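Local coordinates for protein RNA polymerase sigma factor SIGMA-28 (FliA) (Aquifex aeolicus, PDB 1RP3) that probably directs RNA polymerase to flagellar promoters as a DNA-binding sigma factor, and is held here in an inactive conformation by the anti-sigma factor FlgM, at residues N6-S9 with N10-R14; E15-I18 with L19-P23; V150-D153 with F154-Y158; V195-I199 with F200-L204. All blocks are in the same frame, centred on the assembly; numbering follows the deposited sequence.

Contact 1 of 4, residues N6-S9 with N10-R14; sequences NPYS and NQIER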
# COMPACT_ATOMS: atom_id res chain seq x y z
N ASN A 6 -10.29 -11.49 35.08
CA ASN A 6 -10.60 -10.24 35.79
C ASN A 6 -10.55 -9.02 34.84
O ASN A 6 -9.82 -9.03 33.85
CB ASN A 6 -9.60 -10.12 36.95
CG ASN A 6 -9.28 -8.69 37.34
OD1 ASN A 6 -8.53 -8.01 36.66
ND2 ASN A 6 -9.82 -8.25 38.47
N PRO A 7 -11.35 -7.98 35.12
CA PRO A 7 -11.40 -6.76 34.30
C PRO A 7 -10.10 -5.98 34.11
O PRO A 7 -9.85 -5.45 33.03
CB PRO A 7 -12.47 -5.92 35.00
CG PRO A 7 -13.40 -6.96 35.51
CD PRO A 7 -12.44 -7.97 36.11
N TYR A 8 -9.28 -5.88 35.15
CA TYR A 8 -8.02 -5.16 35.03
C TYR A 8 -7.14 -5.91 34.03
O TYR A 8 -6.49 -5.31 33.18
CB TYR A 8 -7.29 -5.05 36.38
CG TYR A 8 -6.01 -4.24 36.31
CD1 TYR A 8 -6.03 -2.89 35.97
CD2 TYR A 8 -4.76 -4.84 36.53
CE1 TYR A 8 -4.87 -2.15 35.84
CE2 TYR A 8 -3.57 -4.10 36.40
CZ TYR A 8 -3.64 -2.76 36.05
OH TYR A 8 -2.50 -2.02 35.87
N SER A 9 -7.14 -7.23 34.15
CA SER A 9 -6.37 -8.08 33.27
C SER A 9 -6.78 -7.92 31.80
O SER A 9 -5.93 -7.69 30.95
CB SER A 9 -6.51 -9.54 33.72
OG SER A 9 -5.98 -9.72 35.02
N ASN A 10 -8.08 -8.00 31.52
CA ASN A 10 -8.58 -7.85 30.16
C ASN A 10 -8.11 -6.52 29.58
O ASN A 10 -7.59 -6.47 28.46
CB ASN A 10 -10.11 -7.95 30.10
CG ASN A 10 -10.61 -9.39 30.15
OD1 ASN A 10 -10.03 -10.27 29.52
ND2 ASN A 10 -11.68 -9.64 30.90
N GLN A 11 -8.23 -5.46 30.38
CA GLN A 11 -7.83 -4.12 29.98
C GLN A 11 -6.36 -4.04 29.58
O GLN A 11 -6.01 -3.51 28.52
CB GLN A 11 -8.13 -3.15 31.11
CG GLN A 11 -7.61 -1.73 30.91
CD GLN A 11 -7.94 -0.82 32.09
OE1 GLN A 11 -7.65 -1.14 33.25
NE2 GLN A 11 -8.56 0.32 31.79
N ILE A 12 -5.50 -4.59 30.44
CA ILE A 12 -4.06 -4.58 30.21
C ILE A 12 -3.65 -5.43 29.02
O ILE A 12 -2.84 -5.00 28.19
CB ILE A 12 -3.28 -5.04 31.48
CG1 ILE A 12 -3.49 -4.03 32.61
CG2 ILE A 12 -1.77 -5.19 31.20
CD1 ILE A 12 -3.09 -2.61 32.25
N GLU A 13 -4.20 -6.65 28.93
CA GLU A 13 -3.86 -7.53 27.81
C GLU A 13 -4.14 -6.81 26.50
O GLU A 13 -3.33 -6.83 25.58
CB GLU A 13 -4.67 -8.84 27.86
CG GLU A 13 -4.58 -9.66 29.16
CD GLU A 13 -3.18 -10.12 29.54
OE1 GLU A 13 -2.27 -10.08 28.68
OE2 GLU A 13 -3.00 -10.52 30.71
N ARG A 14 -5.28 -6.12 26.45
CA ARG A 14 -5.72 -5.38 25.29
C ARG A 14 -4.71 -4.28 24.93
O ARG A 14 -4.21 -4.23 23.80
CB ARG A 14 -7.10 -4.78 25.59
CG ARG A 14 -7.78 -4.08 24.42
CD ARG A 14 -9.09 -3.46 24.87
NE ARG A 14 -9.77 -2.74 23.80
CZ ARG A 14 -10.68 -1.79 23.98
NH1 ARG A 14 -11.03 -1.44 25.22
NH2 ARG A 14 -11.25 -1.20 22.94
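Tyr8 and Ile12 meet one turn apart at the start of helix 7-33. A backbone bond, Ile12 N to Tyr8 O, joins the same two residues, and three more like it run alongside. Asn10 N donates to Asn6 O and Gln11 N to Pro7 O. Glu13 N reaches Ser9 O at 2.9 Å, and this bond is almost straight (174° at the hydrogen).

The second kind is the N-cap. Asn6 stands just before the helix and turns its amide oxygen back over the first turn. Ser9 N donates to Asn6 OD1 at 3.0 Å, in the carbonyl plane. Tyr8 N also points to Asn6 OD1, but that bond is weak and bent. A weak bond from Ser9 OG to Asn6 OD1 adds a third donor.

The third kind is apolar. The Tyr8 ring has CG anti to the backbone N (chi1 -177°), which lays it along the helix toward the next turn. There Ile12 CG1 sits over one face, 3.9 Å from the Tyr8 ring centroid, a CH-pi contact. Ile12 CD1 lies 3.7 Å from Tyr8 OH. With an alanine at Ile12, the covered face of the Tyr8 ring would probably lose its packing and the ring would be freer to turn.

Arg14 leads away to a salt bridge with Asp58 and packs on Ile54 and Val57 of helix 42-58.

The chemistry is that of a capped helix start on the surface: polar groups close the first turn, and one aromatic-aliphatic pair packs beside it.

Contact 2 of 4, residues E15-I18 with L19-P23; sequences EELI and LKYLP
Leu17 and Tyr21 pack one turn apart on helix 7-33, which runs into sigma-70 region 2. Their side chains run side by side and point the same way. Leu17 CD1 lies 4.1 Å from Tyr21 CE2, a loose apolar touch. Leu17 chi1, -145°, is off a staggered value, yet it brings CD1 to the Tyr21 ring. Tyr21 has CG beside its backbone N (chi1 -68°), and CD2 of the ring comes 3.3 Å from Leu17 O. A serine at Tyr21 would probably leave Leu17 CD1 without its aromatic neighbour and open a gap toward Leu53, which the Tyr21 side chain also touches.

The second pair is Ile18 and Leu22, whose side chains slant across each other. Ile18 CG2, the branch anti to the backbone N, meets Leu22 CD2 at 4.0 Å. Both residues also pack on helix 42-58, Ile18 on Ile54 and Leu22 on Val50. Both touch Ile11 of the FlgM chain as well.

The backbone is regular at first. Leu19 N donates to Glu15 O and Lys20 N to Glu16 O, each at 2.8 Å. The bonds then slacken toward the kink at Pro23, which has no N-H to give. Tyr21 N bonds Leu17 O at 3.3 Å and only weakly Ile18 O. Leu22 N also bonds Ile18 O weakly, and Leu22 CD2 lies 3.1 Å from that same Ile18 O.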
# COMPACT_ATOMS: atom_id res chain seq x y z
N GLU A 15 -4.35 -3.44 25.91
CA GLU A 15 -3.40 -2.35 25.67
C GLU A 15 -2.04 -2.84 25.20
O GLU A 15 -1.46 -2.28 24.27
CB GLU A 15 -3.27 -1.44 26.88
CG GLU A 15 -4.48 -0.53 27.00
CD GLU A 15 -4.50 0.36 28.24
OE1 GLU A 15 -3.41 0.65 28.80
OE2 GLU A 15 -5.62 0.77 28.64
N GLU A 16 -1.55 -3.90 25.83
CA GLU A 16 -0.26 -4.46 25.46
C GLU A 16 -0.33 -4.95 24.02
O GLU A 16 0.63 -4.81 23.25
CB GLU A 16 0.10 -5.63 26.37
CG GLU A 16 0.45 -5.24 27.81
CD GLU A 16 1.62 -4.27 27.90
OE1 GLU A 16 2.53 -4.34 27.04
OE2 GLU A 16 1.62 -3.45 28.85
N LEU A 17 -1.47 -5.53 23.65
CA LEU A 17 -1.68 -6.06 22.31
C LEU A 17 -1.67 -4.90 21.29
O LEU A 17 -0.99 -4.97 20.27
CB LEU A 17 -2.97 -6.88 22.27
CG LEU A 17 -3.08 -8.14 21.39
CD1 LEU A 17 -1.82 -9.00 21.46
CD2 LEU A 17 -4.29 -8.95 21.85
N ILE A 18 -2.36 -3.80 21.62
CA ILE A 18 -2.41 -2.62 20.76
C ILE A 18 -1.00 -2.08 20.60
O ILE A 18 -0.49 -1.95 19.49
CB ILE A 18 -3.33 -1.52 21.35
CG1 ILE A 18 -4.78 -2.02 21.37
CG2 ILE A 18 -3.25 -0.25 20.52
CD1 ILE A 18 -5.75 -1.06 22.03
N LEU A 19 -0.36 -1.82 21.74
CA LEU A 19 1.01 -1.31 21.79
C LEU A 19 1.94 -2.17 20.95
O LEU A 19 2.72 -1.65 20.16
CB LEU A 19 1.48 -1.33 23.25
CG LEU A 19 2.26 -0.18 23.88
CD1 LEU A 19 1.66 1.16 23.49
CD2 LEU A 19 2.21 -0.36 25.41
N LYS A 20 1.82 -3.48 21.11
CA LYS A 20 2.66 -4.44 20.40
C LYS A 20 2.62 -4.27 18.89
O LYS A 20 3.66 -4.36 18.24
CB LYS A 20 2.27 -5.88 20.76
CG LYS A 20 3.09 -6.94 20.03
CD LYS A 20 2.67 -8.37 20.39
CE LYS A 20 3.59 -9.37 19.68
NZ LYS A 20 3.25 -10.78 20.03
N TYR A 21 1.44 -3.99 18.34
CA TYR A 21 1.28 -3.85 16.90
C TYR A 21 1.34 -2.45 16.29
O TYR A 21 1.22 -2.29 15.07
CB TYR A 21 0.04 -4.60 16.46
CG TYR A 21 0.20 -6.09 16.60
CD1 TYR A 21 1.03 -6.80 15.73
CD2 TYR A 21 -0.43 -6.79 17.63
CE1 TYR A 21 1.23 -8.17 15.88
CE2 TYR A 21 -0.24 -8.16 17.79
CZ TYR A 21 0.59 -8.85 16.91
OH TYR A 21 0.78 -10.21 17.04
N LEU A 22 1.54 -1.42 17.11
CA LEU A 22 1.67 -0.06 16.57
C LEU A 22 2.80 0.02 15.49
O LEU A 22 2.68 0.75 14.51
CB LEU A 22 1.92 0.94 17.70
CG LEU A 22 0.79 1.75 18.36
CD1 LEU A 22 -0.40 1.91 17.44
CD2 LEU A 22 0.36 1.08 19.62
N PRO A 23 3.93 -0.68 15.68
CA PRO A 23 5.00 -0.62 14.67
C PRO A 23 4.50 -1.17 13.34
O PRO A 23 4.94 -0.73 12.27
CB PRO A 23 6.08 -1.53 15.25
CG PRO A 23 5.90 -1.35 16.71
CD PRO A 23 4.41 -1.41 16.88

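Contact 3 of 4, residues V150-D153 with F154-Y158; sequences VFRD and FARDY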
# COMPACT_ATOMS: atom_id res chain seq x y z
N VAL A 150 -10.69 -6.23 -5.34
CA VAL A 150 -10.66 -7.62 -5.75
C VAL A 150 -10.02 -8.48 -4.66
O VAL A 150 -10.61 -9.47 -4.20
CB VAL A 150 -9.90 -7.79 -7.08
CG1 VAL A 150 -9.78 -9.27 -7.45
CG2 VAL A 150 -10.61 -7.00 -8.19
N PHE A 151 -8.84 -8.06 -4.21
CA PHE A 151 -8.14 -8.78 -3.16
C PHE A 151 -8.93 -8.83 -1.86
O PHE A 151 -8.78 -9.76 -1.08
CB PHE A 151 -6.77 -8.16 -2.90
CG PHE A 151 -5.71 -8.65 -3.81
CD1 PHE A 151 -5.00 -9.80 -3.50
CD2 PHE A 151 -5.43 -7.99 -4.99
CE1 PHE A 151 -4.01 -10.27 -4.35
CE2 PHE A 151 -4.45 -8.45 -5.85
CZ PHE A 151 -3.74 -9.60 -5.53
N ARG A 152 -9.74 -7.80 -1.60
CA ARG A 152 -10.56 -7.77 -0.39
C ARG A 152 -11.69 -8.79 -0.50
O ARG A 152 -12.09 -9.39 0.50
CB ARG A 152 -11.13 -6.38 -0.12
CG ARG A 152 -11.78 -6.30 1.25
CD ARG A 152 -12.39 -4.96 1.56
NE ARG A 152 -11.38 -3.90 1.60
CZ ARG A 152 -11.48 -2.80 2.34
NH1 ARG A 152 -12.53 -2.60 3.12
NH2 ARG A 152 -10.55 -1.87 2.23
N ASP A 153 -12.22 -8.96 -1.71
CA ASP A 153 -13.28 -9.93 -1.95
C ASP A 153 -12.75 -11.31 -1.55
O ASP A 153 -13.45 -12.07 -0.89
CB ASP A 153 -13.69 -9.95 -3.44
CG ASP A 153 -14.69 -8.85 -3.79
OD1 ASP A 153 -15.49 -8.43 -2.92
OD2 ASP A 153 -14.69 -8.41 -4.97
N PHE A 154 -11.50 -11.60 -1.90
CA PHE A 154 -10.89 -12.88 -1.55
C PHE A 154 -10.73 -12.98 -0.05
O PHE A 154 -11.14 -13.97 0.55
CB PHE A 154 -9.52 -13.05 -2.21
CG PHE A 154 -9.54 -13.01 -3.72
CD1 PHE A 154 -10.67 -13.41 -4.43
CD2 PHE A 154 -8.43 -12.57 -4.42
CE1 PHE A 154 -10.68 -13.39 -5.83
CE2 PHE A 154 -8.42 -12.54 -5.82
CZ PHE A 154 -9.55 -12.95 -6.53
N ALA A 155 -10.14 -11.95 0.56
CA ALA A 155 -9.89 -11.90 2.00
C ALA A 155 -11.16 -11.99 2.84
O ALA A 155 -11.16 -12.62 3.90
CB ALA A 155 -9.15 -10.63 2.34
N ARG A 156 -12.23 -11.35 2.37
CA ARG A 156 -13.52 -11.36 3.05
C ARG A 156 -14.03 -12.79 3.19
O ARG A 156 -14.70 -13.14 4.16
CB ARG A 156 -14.51 -10.49 2.27
CG ARG A 156 -15.86 -10.31 2.91
CD ARG A 156 -16.69 -9.26 2.17
NE ARG A 156 -16.27 -7.89 2.47
CZ ARG A 156 -15.90 -6.99 1.55
NH1 ARG A 156 -15.89 -7.31 0.26
NH2 ARG A 156 -15.57 -5.76 1.93
N ASP A 157 -13.66 -13.63 2.22
CA ASP A 157 -14.07 -15.03 2.20
C ASP A 157 -13.16 -15.94 3.03
O ASP A 157 -13.65 -16.73 3.85
CB ASP A 157 -14.15 -15.55 0.76
CG ASP A 157 -15.23 -14.84 -0.07
OD1 ASP A 157 -16.19 -14.29 0.51
OD2 ASP A 157 -15.10 -14.84 -1.32
N TYR A 158 -11.85 -15.84 2.83
CA TYR A 158 -10.92 -16.69 3.56
C TYR A 158 -10.66 -16.32 5.02
O TYR A 158 -10.20 -17.16 5.79
CB TYR A 158 -9.61 -16.93 2.78
CG TYR A 158 -8.66 -15.76 2.65
CD1 TYR A 158 -8.05 -15.19 3.77
CD2 TYR A 158 -8.31 -15.27 1.39
CE1 TYR A 158 -7.11 -14.17 3.64
CE2 TYR A 158 -7.37 -14.25 1.24
CZ TYR A 158 -6.77 -13.71 2.37
OH TYR A 158 -5.83 -12.70 2.24
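Asp153 and Arg156 form a long salt bridge near the end of helix 129-158. Asp153 OD1 lies 3.4 Å from Arg156 NH1, at the edge of the guanidinium and in its plane. The carboxylate and guanidinium planes are 63° apart, and OD1 is the oxygen that meets NH1; OD2 lies farther off. Arg152 CG lies over one face of the Arg156 guanidinium.

Arg152 NH1 and Arg156 NH2 are 4.5 Å apart. Acids probably offset their like charge. Arg152 NH1 is bridged to Asp82 and Arg152 NE to Glu148, while Asp153 serves Arg156.

The backbone acceptors are largely used. Val150 O takes Phe154 N, Phe151 O takes Ala155 N, and Arg152 O takes Arg156 N at 2.7 Å. Asp153 O receives a weak bond from Asp157 N. Phe154 O takes Tyr158 N, and Ala155 O takes Ser159 OG. Val150 O also sits over the centre of one Phe154 ring face, and Lys180 makes a cation-pi contact with this ring.

Phe151 stacks on Phe87 of the FlgM chain. Around these two turns, Val150 and Phe151 pack on helix 217-236, Phe154 and Tyr158 on helix 167-185, and Arg152 and Ala155 on helix 66-85.

Contact 4 of 4, residues V195-I199 with F200-L204; sequences VIQLI and FYEEL
This is a buried local contact at the C-terminal end of helix 190-201, within sigma-70 region 4. Here the helix widens and leads through a turn into helices 206-212 and 217-236, consistent with the helix-turn-helix of region 4. Phe200 N still makes a normal helical bond to Ile196 O, at 2.9 Å. The next turn is wider. Gln197 O accepts both Tyr201 N and Glu202 N, each at 2.9 Å, and the second is a pi-type i to i+5 bond. Glu203 then leaves helical geometry with a positive phi (57°). Leu204 N turns back to Leu198 O at 3.2 Å and bonds more weakly to Ile199 O.

The Phe200 ring and the Ile199 side chain lie alongside each other. Ile199 CG2, anti to the backbone N (chi1 -76° for CG1), sits over one ring face, 3.8 Å from the Phe200 centroid, a CH-pi contact. Ile196 O lies at the ring edge, in its plane, and Ile196 CG2 touches Phe200 CD1 at 3.9 Å. His35 meets the same ring from outside the segments.

Gln197 CG packs against Tyr201 CB at 3.8 Å, and the two side chains point the same way. The polar ends reach FlgM: Gln197 NE2 and Glu202 OE2 both bond Tyr72 OH of the FlgM chain.

The chemistry is therefore divided. Local packing shapes the helix end, while Leu198, Ile199 and Leu204 pack on Val209 and Ile196 on Ala227. Polar ends of the same turn are spent on the inhibitor, consistent with FlgM holding region 4 in place.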
# COMPACT_ATOMS: atom_id res chain seq x y z
N VAL A 195 8.21 -3.62 -14.41
CA VAL A 195 7.86 -2.45 -13.62
C VAL A 195 7.13 -2.88 -12.36
O VAL A 195 7.41 -2.37 -11.27
CB VAL A 195 6.98 -1.48 -14.44
CG1 VAL A 195 6.28 -0.47 -13.53
CG2 VAL A 195 7.83 -0.75 -15.47
N ILE A 196 6.24 -3.85 -12.48
CA ILE A 196 5.49 -4.33 -11.33
C ILE A 196 6.42 -4.96 -10.30
O ILE A 196 6.26 -4.73 -9.10
CB ILE A 196 4.40 -5.35 -11.73
CG1 ILE A 196 3.30 -4.66 -12.53
CG2 ILE A 196 3.78 -5.98 -10.50
CD1 ILE A 196 2.58 -3.56 -11.76
N GLN A 197 7.41 -5.71 -10.77
CA GLN A 197 8.34 -6.35 -9.85
C GLN A 197 9.17 -5.31 -9.10
O GLN A 197 9.33 -5.41 -7.88
CB GLN A 197 9.24 -7.35 -10.58
CG GLN A 197 10.17 -8.14 -9.64
CD GLN A 197 10.93 -9.27 -10.34
OE1 GLN A 197 10.34 -10.15 -10.97
NE2 GLN A 197 12.25 -9.26 -10.19
N LEU A 198 9.67 -4.31 -9.81
CA LEU A 198 10.49 -3.28 -9.17
C LEU A 198 9.68 -2.47 -8.16
O LEU A 198 10.21 -2.04 -7.13
CB LEU A 198 11.12 -2.35 -10.21
CG LEU A 198 12.27 -2.86 -11.07
CD1 LEU A 198 12.72 -1.76 -12.01
CD2 LEU A 198 13.44 -3.32 -10.24
N ILE A 199 8.40 -2.30 -8.44
CA ILE A 199 7.53 -1.53 -7.57
C ILE A 199 7.03 -2.27 -6.34
O ILE A 199 7.13 -1.76 -5.23
CB ILE A 199 6.33 -0.94 -8.36
CG1 ILE A 199 6.81 0.26 -9.18
CG2 ILE A 199 5.21 -0.52 -7.40
CD1 ILE A 199 5.73 1.04 -9.88
N PHE A 200 6.54 -3.49 -6.54
CA PHE A 200 5.98 -4.26 -5.45
C PHE A 200 6.87 -5.30 -4.80
O PHE A 200 6.75 -5.54 -3.60
CB PHE A 200 4.67 -4.93 -5.89
CG PHE A 200 3.59 -3.96 -6.25
CD1 PHE A 200 3.46 -3.49 -7.54
CD2 PHE A 200 2.65 -3.57 -5.30
CE1 PHE A 200 2.42 -2.64 -7.89
CE2 PHE A 200 1.60 -2.71 -5.64
CZ PHE A 200 1.48 -2.25 -6.94
N TYR A 201 7.71 -5.95 -5.58
CA TYR A 201 8.60 -6.95 -5.01
C TYR A 201 9.84 -6.26 -4.44
O TYR A 201 10.32 -6.63 -3.38
CB TYR A 201 8.98 -8.02 -6.04
CG TYR A 201 9.97 -9.03 -5.53
CD1 TYR A 201 9.58 -10.02 -4.63
CD2 TYR A 201 11.31 -8.99 -5.93
CE1 TYR A 201 10.50 -10.94 -4.13
CE2 TYR A 201 12.24 -9.90 -5.44
CZ TYR A 201 11.83 -10.88 -4.54
OH TYR A 201 12.76 -11.77 -4.06
N GLU A 202 10.35 -5.25 -5.15
CA GLU A 202 11.50 -4.51 -4.66
C GLU A 202 11.08 -3.34 -3.76
O GLU A 202 11.90 -2.74 -3.08
CB GLU A 202 12.36 -3.99 -5.82
CG GLU A 202 12.88 -5.07 -6.78
CD GLU A 202 13.89 -6.04 -6.16
OE1 GLU A 202 14.44 -5.75 -5.07
OE2 GLU A 202 14.13 -7.10 -6.78
N GLU A 203 9.78 -3.04 -3.75
CA GLU A 203 9.21 -1.97 -2.93
C GLU A 203 9.85 -0.61 -3.20
O GLU A 203 10.29 0.10 -2.29
CB GLU A 203 9.28 -2.34 -1.45
CG GLU A 203 8.49 -3.60 -1.11
CD GLU A 203 8.51 -3.94 0.37
OE1 GLU A 203 9.61 -4.06 0.95
OE2 GLU A 203 7.42 -4.08 0.95
N LEU A 204 9.84 -0.23 -4.47
CA LEU A 204 10.40 1.04 -4.90
C LEU A 204 9.36 1.95 -5.50
O LEU A 204 8.57 1.52 -6.33
CB LEU A 204 11.49 0.79 -5.94
CG LEU A 204 12.73 0.06 -5.42
CD1 LEU A 204 13.71 -0.13 -6.56
CD2 LEU A 204 13.37 0.83 -4.27

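How the contacts relate
All four contacts are local, each within one stretch of helix or at a helix end. Contacts 1 and 2 adjoin on helix 7-33, with centres 14 Å apart, and both reach helix 42-58, contact 1 through Arg14. Contact 1 is a surface contact at the helix start, while contact 2 is partly buried and faces helix 42-58 and FlgM. Contact 3, also partly buried, lies on helix 129-158 in region 3. Contact 4 is the buried one, on helix 190-201 in region 4. Its nearest atoms are about 8 Å from those of contact 3. Capping polar bonds mark contact 1, apolar packing contact 2, charges contact 3, and aromatic packing with a widened turn contact 4.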